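Local coordinates for protein alternansucrase (Leuconostoc mesenteroides, PDB 6HVG) that is a multidomain enzyme of glycoside hydrolase family 70, combining a (beta/alpha)8 barrel with choline-binding-type repeats, at residues L597-F603 with N614-I618; L655-W661 with A675-Y681. All blocks are in the same frame, centred on the assembly; numbering follows the deposited sequence.

Alternansucrase offers a worked example of how short local contacts in series build part of a beta/alpha barrel. From the N terminus, interaction 1 comes first: the end of helix 587-601 turns back, through a loop that includes helix 603-608, onto the approach and start of strand 617-620. The chain then runs through helix 629-642 to interaction 2, where 655-661 meets 675-681 and closes a second loop holding helix 665-671. The two loops follow one another and neither nest nor cross. They are joined through the sheet: Ile618 O probably accepts a hydrogen bond from Ile657 N, which sets strand 657-658 beside 617-620, and interaction 2 adds the chain that runs into 678-679.

Interaction 1 (L597-F603 with N614-I618); sequences LHYLMNF and NFDGI
Met601 and Leu597 pack onto Ile618 where helix 587-601 covers the start of strand 617-620, an example of helix-on-strand packing in a (beta/alpha)8 barrel. The Met601 CB points away from the strand segment, yet bends at chi2 (-62°) and chi3 (98°) fold the chain back. Its CE thus lies 3.4 Å from Ile618 CG2 and 3.5 Å from Phe615 CB, and the Met601 side chain crosses both at about a right angle. Leu597 comes in beside it: with CG anti to the backbone N (chi1 178°), its CD1 reaches 3.6 Å from the same Ile618 CG2. That branch methyl is therefore shared by two helix residues, one turn apart.

Phe615 meets the last turn of the helix. The edge of its ring, at CD2, faces Leu600 O at 3.3 Å, while helix 1135-1147 supplies further apolar neighbours, Leu1138 and Ile1142. Asn614 lays its CB against Met601 O, 3.4 Å away; its ND2 is hydrogen-bonded to Ser605 OG of the short helix 603-608. Where the helix ends, Asn602 ND2 lies over the centre of the His598 ring and donates to His598 O at 3.1 Å, the carbonyl that also accepts from Asn602 N.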
loop_
_atom_site.group_PDB
_atom_site.type_symbol
_atom_site.label_atom_id
_atom_site.label_comp_id
_atom_site.label_asym_id
_atom_site.label_seq_id
_atom_site.Cartn_x
_atom_site.Cartn_y
_atom_site.Cartn_z
ATOM N N LEU A 597 -1.263 2.143 -28.716
ATOM C CA LEU A 597 -2.644 1.668 -28.859
ATOM C C LEU A 597 -2.909 1.151 -30.249
ATOM O O LEU A 597 -3.556 0.132 -30.409
ATOM C CB LEU A 597 -3.629 2.778 -28.546
ATOM C CG LEU A 597 -5.103 2.446 -28.705
ATOM C CD1 LEU A 597 -5.519 1.299 -27.789
ATOM C CD2 LEU A 597 -5.917 3.697 -28.434
ATOM N N HIS A 598 -2.421 1.848 -31.258
ATOM C CA HIS A 598 -2.557 1.381 -32.634
ATOM C C HIS A 598 -1.838 0.066 -32.771
ATOM O O HIS A 598 -2.376 -0.881 -33.346
ATOM C CB HIS A 598 -1.970 2.394 -33.598
ATOM C CG HIS A 598 -2.052 1.987 -35.033
ATOM N ND1 HIS A 598 -3.152 2.254 -35.822
ATOM C CD2 HIS A 598 -1.145 1.387 -35.836
ATOM C CE1 HIS A 598 -2.927 1.815 -37.045
ATOM N NE2 HIS A 598 -1.715 1.288 -37.081
ATOM N N TYR A 599 -0.628 -0.001 -32.222
ATOM C CA TYR A 599 0.202 -1.200 -32.305
ATOM C C TYR A 599 -0.507 -2.425 -31.733
ATOM O O TYR A 599 -0.405 -3.515 -32.298
ATOM C CB TYR A 599 1.523 -0.959 -31.594
ATOM C CG TYR A 599 2.418 -2.157 -31.408
ATOM C CD1 TYR A 599 3.296 -2.544 -32.392
ATOM C CD2 TYR A 599 2.427 -2.862 -30.220
ATOM C CE1 TYR A 599 4.168 -3.603 -32.199
ATOM C CE2 TYR A 599 3.293 -3.917 -30.012
ATOM C CZ TYR A 599 4.161 -4.280 -31.002
ATOM O OH TYR A 599 5.026 -5.342 -30.824
ATOM N N LEU A 600 -1.243 -2.247 -30.643
ATOM C CA LEU A 600 -1.962 -3.369 -30.032
ATOM C C LEU A 600 -3.177 -3.769 -30.863
ATOM O O LEU A 600 -3.417 -4.958 -31.071
ATOM C CB LEU A 600 -2.375 -3.043 -28.592
ATOM C CG LEU A 600 -1.216 -2.836 -27.611
ATOM C CD1 LEU A 600 -1.673 -2.115 -26.365
ATOM C CD2 LEU A 600 -0.526 -4.145 -27.234
ATOM N N MET A 601 -3.931 -2.784 -31.351
ATOM C CA MET A 601 -5.136 -3.053 -32.151
ATOM C C MET A 601 -4.810 -3.537 -33.561
ATOM O O MET A 601 -5.686 -4.036 -34.252
ATOM C CB MET A 601 -6.022 -1.814 -32.245
ATOM C CG MET A 601 -6.550 -1.280 -30.921
ATOM S SD MET A 601 -7.607 -2.438 -30.042
ATOM C CE MET A 601 -6.375 -3.086 -28.915
ATOM N N ASN A 602 -3.557 -3.391 -33.977
ATOM C CA ASN A 602 -3.072 -4.002 -35.214
ATOM C C ASN A 602 -1.894 -4.943 -34.971
ATOM O O ASN A 602 -1.016 -5.055 -35.828
ATOM C CB ASN A 602 -2.677 -2.892 -36.195
ATOM C CG ASN A 602 -3.861 -2.056 -36.618
ATOM O OD1 ASN A 602 -4.539 -2.368 -37.605
ATOM N ND2 ASN A 602 -4.137 -1.006 -35.857
ATOM N N PHE A 603 -1.847 -5.579 -33.798
ATOM C CA PHE A 603 -0.664 -6.353 -33.432
ATOM C C PHE A 603 -0.355 -7.384 -34.479
ATOM O O PHE A 603 0.772 -7.466 -34.961
ATOM C CB PHE A 603 -0.808 -7.012 -32.069
ATOM C CG PHE A 603 0.416 -7.771 -31.632
ATOM C CD1 PHE A 603 1.601 -7.102 -31.393
ATOM C CD2 PHE A 603 0.384 -9.146 -31.444
ATOM C CE1 PHE A 603 2.740 -7.799 -30.991
ATOM C CE2 PHE A 603 1.514 -9.841 -31.040
ATOM C CZ PHE A 603 2.695 -9.170 -30.815
ATOM N N ASN A 614 -5.393 -9.784 -34.476
ATOM C CA ASN A 614 -5.410 -8.429 -33.905
ATOM C C ASN A 614 -6.354 -8.283 -32.721
ATOM O O ASN A 614 -7.440 -8.827 -32.728
ATOM C CB ASN A 614 -5.841 -7.408 -34.961
ATOM C CG ASN A 614 -4.783 -7.160 -36.013
ATOM O OD1 ASN A 614 -3.624 -7.523 -35.848
ATOM N ND2 ASN A 614 -5.175 -6.522 -37.095
ATOM N N PHE A 615 -5.951 -7.548 -31.694
ATOM C CA PHE A 615 -6.828 -7.296 -30.541
ATOM C C PHE A 615 -8.036 -6.481 -31.011
ATOM O O PHE A 615 -7.918 -5.684 -31.934
ATOM C CB PHE A 615 -6.071 -6.535 -29.428
ATOM C CG PHE A 615 -5.122 -7.387 -28.606
ATOM C CD1 PHE A 615 -5.603 -8.241 -27.610
ATOM C CD2 PHE A 615 -3.759 -7.292 -28.780
ATOM C CE1 PHE A 615 -4.745 -8.999 -26.843
ATOM C CE2 PHE A 615 -2.892 -8.037 -28.011
ATOM C CZ PHE A 615 -3.387 -8.901 -27.043
ATOM N N ASP A 616 -9.179 -6.661 -30.363
ATOM C CA ASP A 616 -10.427 -5.988 -30.780
ATOM C C ASP A 616 -10.837 -4.844 -29.885
ATOM O O ASP A 616 -11.463 -3.903 -30.345
ATOM C CB ASP A 616 -11.599 -6.976 -30.813
ATOM C CG ASP A 616 -11.295 -8.206 -31.644
ATOM O OD1 ASP A 616 -11.386 -8.143 -32.896
ATOM O OD2 ASP A 616 -10.913 -9.210 -31.027
ATOM N N GLY A 617 -10.542 -4.959 -28.594
ATOM C CA GLY A 617 -10.887 -3.928 -27.637
ATOM C C GLY A 617 -9.785 -3.767 -26.627
ATOM O O GLY A 617 -8.801 -4.487 -26.675
ATOM N N ILE A 618 -9.959 -2.854 -25.684
ATOM C CA ILE A 618 -8.952 -2.630 -24.641
ATOM C C ILE A 618 -9.551 -2.561 -23.244
ATOM O O ILE A 618 -10.713 -2.272 -23.078
ATOM C CB ILE A 618 -8.183 -1.315 -24.887
ATOM C CG1 ILE A 618 -9.159 -0.146 -24.915
ATOM C CG2 ILE A 618 -7.390 -1.378 -26.193
ATOM C CD1 ILE A 618 -8.495 1.220 -24.908
#

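Interaction 2 (L655-W661 with A675-Y681); sequences LSILEDW and AQLTMDY
Ile657 and Leu677 form a single parallel beta bridge, held by backbone bonds either side of Ile657: Leu677 N donates to Ser656 O (2.7 Å), and Leu658 N donates to Leu677 O (2.9 Å).

Beyond the bridge the chains spread apart, and a carboxylate takes over from main-chain pairing. Asp660 has its CG between the backbone N and the carbonyl carbon (chi1 65°), which directs the group across to the partner chain. OD1 accepts from Met679 N at 3.0 Å through its syn lone pair, in a nearly straight bond of 166°. OD2 lies 2.6 Å from Thr678 OG1, whose proton could instead go to Met679 O.

The aromatic contacts centre on Trp661. Met679 CE sits over the face of its six-membered ring, 3.7 Å from the centroid, with SD over the same ring in a Met-aromatic contact. The indole edge then points at the face of Tyr681 in an offset edge-to-face pair, planes at 81°. Trp661 NE1 donates to Glu659 OE2 (2.8 Å), which helps to fix the rotation of the indole.

Near the bridge, aliphatic parts meet: Leu658 CG lies against Gln676 CB at 3.5 Å, and the two side chains cross at about a right angle; Leu655 CD2 touches Leu677 CD1 at 4.0 Å.

Two neighbouring parallel strands linked through helix 665-671 make a beta-alpha-beta crossover, the repeating unit of the TIM barrel.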
loop_
_atom_site.group_PDB
_atom_site.type_symbol
_atom_site.label_atom_id
_atom_site.label_comp_id
_atom_site.label_asym_id
_atom_site.label_seq_id
_atom_site.Cartn_x
_atom_site.Cartn_y
_atom_site.Cartn_z
ATOM N N LEU A 655 -15.639 -4.329 -27.869
ATOM C CA LEU A 655 -15.883 -4.201 -26.428
ATOM C C LEU A 655 -14.637 -3.741 -25.694
ATOM O O LEU A 655 -13.603 -4.356 -25.829
ATOM C CB LEU A 655 -16.325 -5.531 -25.817
ATOM C CG LEU A 655 -17.807 -5.838 -25.857
ATOM C CD1 LEU A 655 -18.020 -7.280 -25.431
ATOM C CD2 LEU A 655 -18.580 -4.883 -24.953
ATOM N N SER A 656 -14.784 -2.661 -24.919
ATOM C CA SER A 656 -13.692 -2.012 -24.178
ATOM C C SER A 656 -14.120 -1.620 -22.764
ATOM O O SER A 656 -15.213 -1.070 -22.573
ATOM C CB SER A 656 -13.233 -0.739 -24.904
ATOM O OG SER A 656 -12.555 -1.069 -26.096
ATOM N N ILE A 657 -13.258 -1.881 -21.782
ATOM C CA ILE A 657 -13.589 -1.649 -20.378
ATOM C C ILE A 657 -12.580 -0.723 -19.718
ATOM O O ILE A 657 -11.448 -0.575 -20.187
ATOM C CB ILE A 657 -13.712 -2.974 -19.582
ATOM C CG1 ILE A 657 -12.361 -3.695 -19.496
ATOM C CG2 ILE A 657 -14.775 -3.852 -20.220
ATOM C CD1 ILE A 657 -12.408 -5.026 -18.752
ATOM N N LEU A 658 -13.006 -0.091 -18.631
ATOM C CA LEU A 658 -12.170 0.796 -17.828
ATOM C C LEU A 658 -12.008 0.207 -16.433
ATOM O O LEU A 658 -12.980 -0.249 -15.837
ATOM C CB LEU A 658 -12.849 2.149 -17.641
ATOM C CG LEU A 658 -13.100 3.012 -18.856
ATOM C CD1 LEU A 658 -14.024 4.152 -18.495
ATOM C CD2 LEU A 658 -11.774 3.505 -19.439
ATOM N N GLU A 659 -10.790 0.255 -15.894
ATOM C CA GLU A 659 -10.538 0.091 -14.456
ATOM C C GLU A 659 -10.663 1.482 -13.834
ATOM O O GLU A 659 -9.677 2.211 -13.764
ATOM C CB GLU A 659 -9.147 -0.464 -14.199
ATOM C CG GLU A 659 -8.905 -0.971 -12.778
ATOM C CD GLU A 659 -7.445 -0.859 -12.289
ATOM O OE1 GLU A 659 -6.523 -0.572 -13.075
ATOM O OE2 GLU A 659 -7.199 -1.052 -11.081
ATOM N N ASP A 660 -11.892 1.848 -13.431
ATOM C CA ASP A 660 -12.212 3.185 -12.941
ATOM C C ASP A 660 -12.875 3.127 -11.559
ATOM O O ASP A 660 -14.085 3.070 -11.454
ATOM C CB ASP A 660 -13.096 3.913 -13.947
ATOM C CG ASP A 660 -14.475 3.268 -14.120
ATOM O OD1 ASP A 660 -14.590 2.012 -14.000
ATOM O OD2 ASP A 660 -15.447 4.030 -14.395
ATOM N N TRP A 661 -12.060 3.162 -10.505
ATOM C CA TRP A 661 -12.530 2.852 -9.165
ATOM C C TRP A 661 -13.332 3.970 -8.492
ATOM O O TRP A 661 -14.180 3.676 -7.660
ATOM C CB TRP A 661 -11.365 2.461 -8.268
ATOM C CG TRP A 661 -10.706 1.191 -8.595
ATOM C CD1 TRP A 661 -9.499 1.031 -9.188
ATOM C CD2 TRP A 661 -11.204 -0.126 -8.341
ATOM N NE1 TRP A 661 -9.198 -0.314 -9.323
ATOM C CE2 TRP A 661 -10.231 -1.044 -8.807
ATOM C CE3 TRP A 661 -12.373 -0.625 -7.766
ATOM C CZ2 TRP A 661 -10.400 -2.419 -8.719
ATOM C CZ3 TRP A 661 -12.524 -1.992 -7.670
ATOM C CH2 TRP A 661 -11.549 -2.869 -8.144
ATOM N N ALA A 675 -17.296 5.780 -24.256
ATOM C CA ALA A 675 -16.333 5.209 -25.223
ATOM C C ALA A 675 -15.737 3.881 -24.754
ATOM O O ALA A 675 -15.386 3.032 -25.560
ATOM C CB ALA A 675 -15.226 6.209 -25.516
ATOM N N GLN A 676 -15.612 3.720 -23.446
ATOM C CA GLN A 676 -15.271 2.434 -22.829
ATOM C C GLN A 676 -16.256 2.213 -21.685
ATOM O O GLN A 676 -16.728 3.179 -21.080
ATOM C CB GLN A 676 -13.850 2.440 -22.260
ATOM C CG GLN A 676 -12.747 2.801 -23.244
ATOM C CD GLN A 676 -12.521 4.303 -23.372
ATOM O OE1 GLN A 676 -12.885 5.072 -22.481
ATOM N NE2 GLN A 676 -11.998 4.731 -24.526
ATOM N N LEU A 677 -16.566 0.957 -21.386
ATOM C CA LEU A 677 -17.520 0.651 -20.332
ATOM C C LEU A 677 -16.954 0.911 -18.943
ATOM O O LEU A 677 -15.881 0.430 -18.615
ATOM C CB LEU A 677 -17.976 -0.805 -20.412
ATOM C CG LEU A 677 -18.742 -1.206 -21.665
ATOM C CD1 LEU A 677 -18.993 -2.704 -21.593
ATOM C CD2 LEU A 677 -20.039 -0.426 -21.806
ATOM N N THR A 678 -17.692 1.665 -18.131
ATOM C CA THR A 678 -17.357 1.786 -16.708
ATOM C C THR A 678 -17.588 0.473 -15.976
ATOM O O THR A 678 -18.456 -0.305 -16.349
ATOM C CB THR A 678 -18.192 2.863 -15.989
ATOM O OG1 THR A 678 -17.777 2.946 -14.623
ATOM C CG2 THR A 678 -19.690 2.526 -16.030
ATOM N N MET A 679 -16.828 0.253 -14.911
ATOM C CA MET A 679 -17.163 -0.802 -13.967
ATOM C C MET A 679 -18.336 -0.324 -13.136
ATOM O O MET A 679 -18.643 0.876 -13.089
ATOM C CB MET A 679 -15.990 -1.132 -13.053
ATOM C CG MET A 679 -15.939 -0.321 -11.756
ATOM S SD MET A 679 -14.414 -0.392 -10.828
ATOM C CE MET A 679 -13.868 -2.059 -10.957
ATOM N N ASP A 680 -18.974 -1.273 -12.456
ATOM C CA ASP A 680 -20.072 -0.973 -11.548
ATOM C C ASP A 680 -19.716 -1.521 -10.182
ATOM O O ASP A 680 -20.147 -2.606 -9.797
ATOM C CB ASP A 680 -21.375 -1.576 -12.069
ATOM C CG ASP A 680 -22.560 -1.284 -11.164
ATOM O OD1 ASP A 680 -22.428 -0.434 -10.250
ATOM O OD2 ASP A 680 -23.629 -1.917 -11.367
ATOM N N TYR A 681 -18.910 -0.751 -9.450
ATOM C CA TYR A 681 -18.457 -1.164 -8.133
ATOM C C TYR A 681 -19.613 -1.223 -7.126
ATOM O O TYR A 681 -19.514 -1.936 -6.142
ATOM C CB TYR A 681 -17.347 -0.241 -7.612
ATOM C CG TYR A 681 -16.669 -0.792 -6.379
ATOM C CD1 TYR A 681 -16.092 -2.060 -6.399
ATOM C CD2 TYR A 681 -16.639 -0.075 -5.179
ATOM C CE1 TYR A 681 -15.487 -2.595 -5.271
ATOM C CE2 TYR A 681 -16.048 -0.612 -4.036
ATOM C CZ TYR A 681 -15.471 -1.872 -4.091
ATOM O OH TYR A 681 -14.863 -2.431 -2.989
#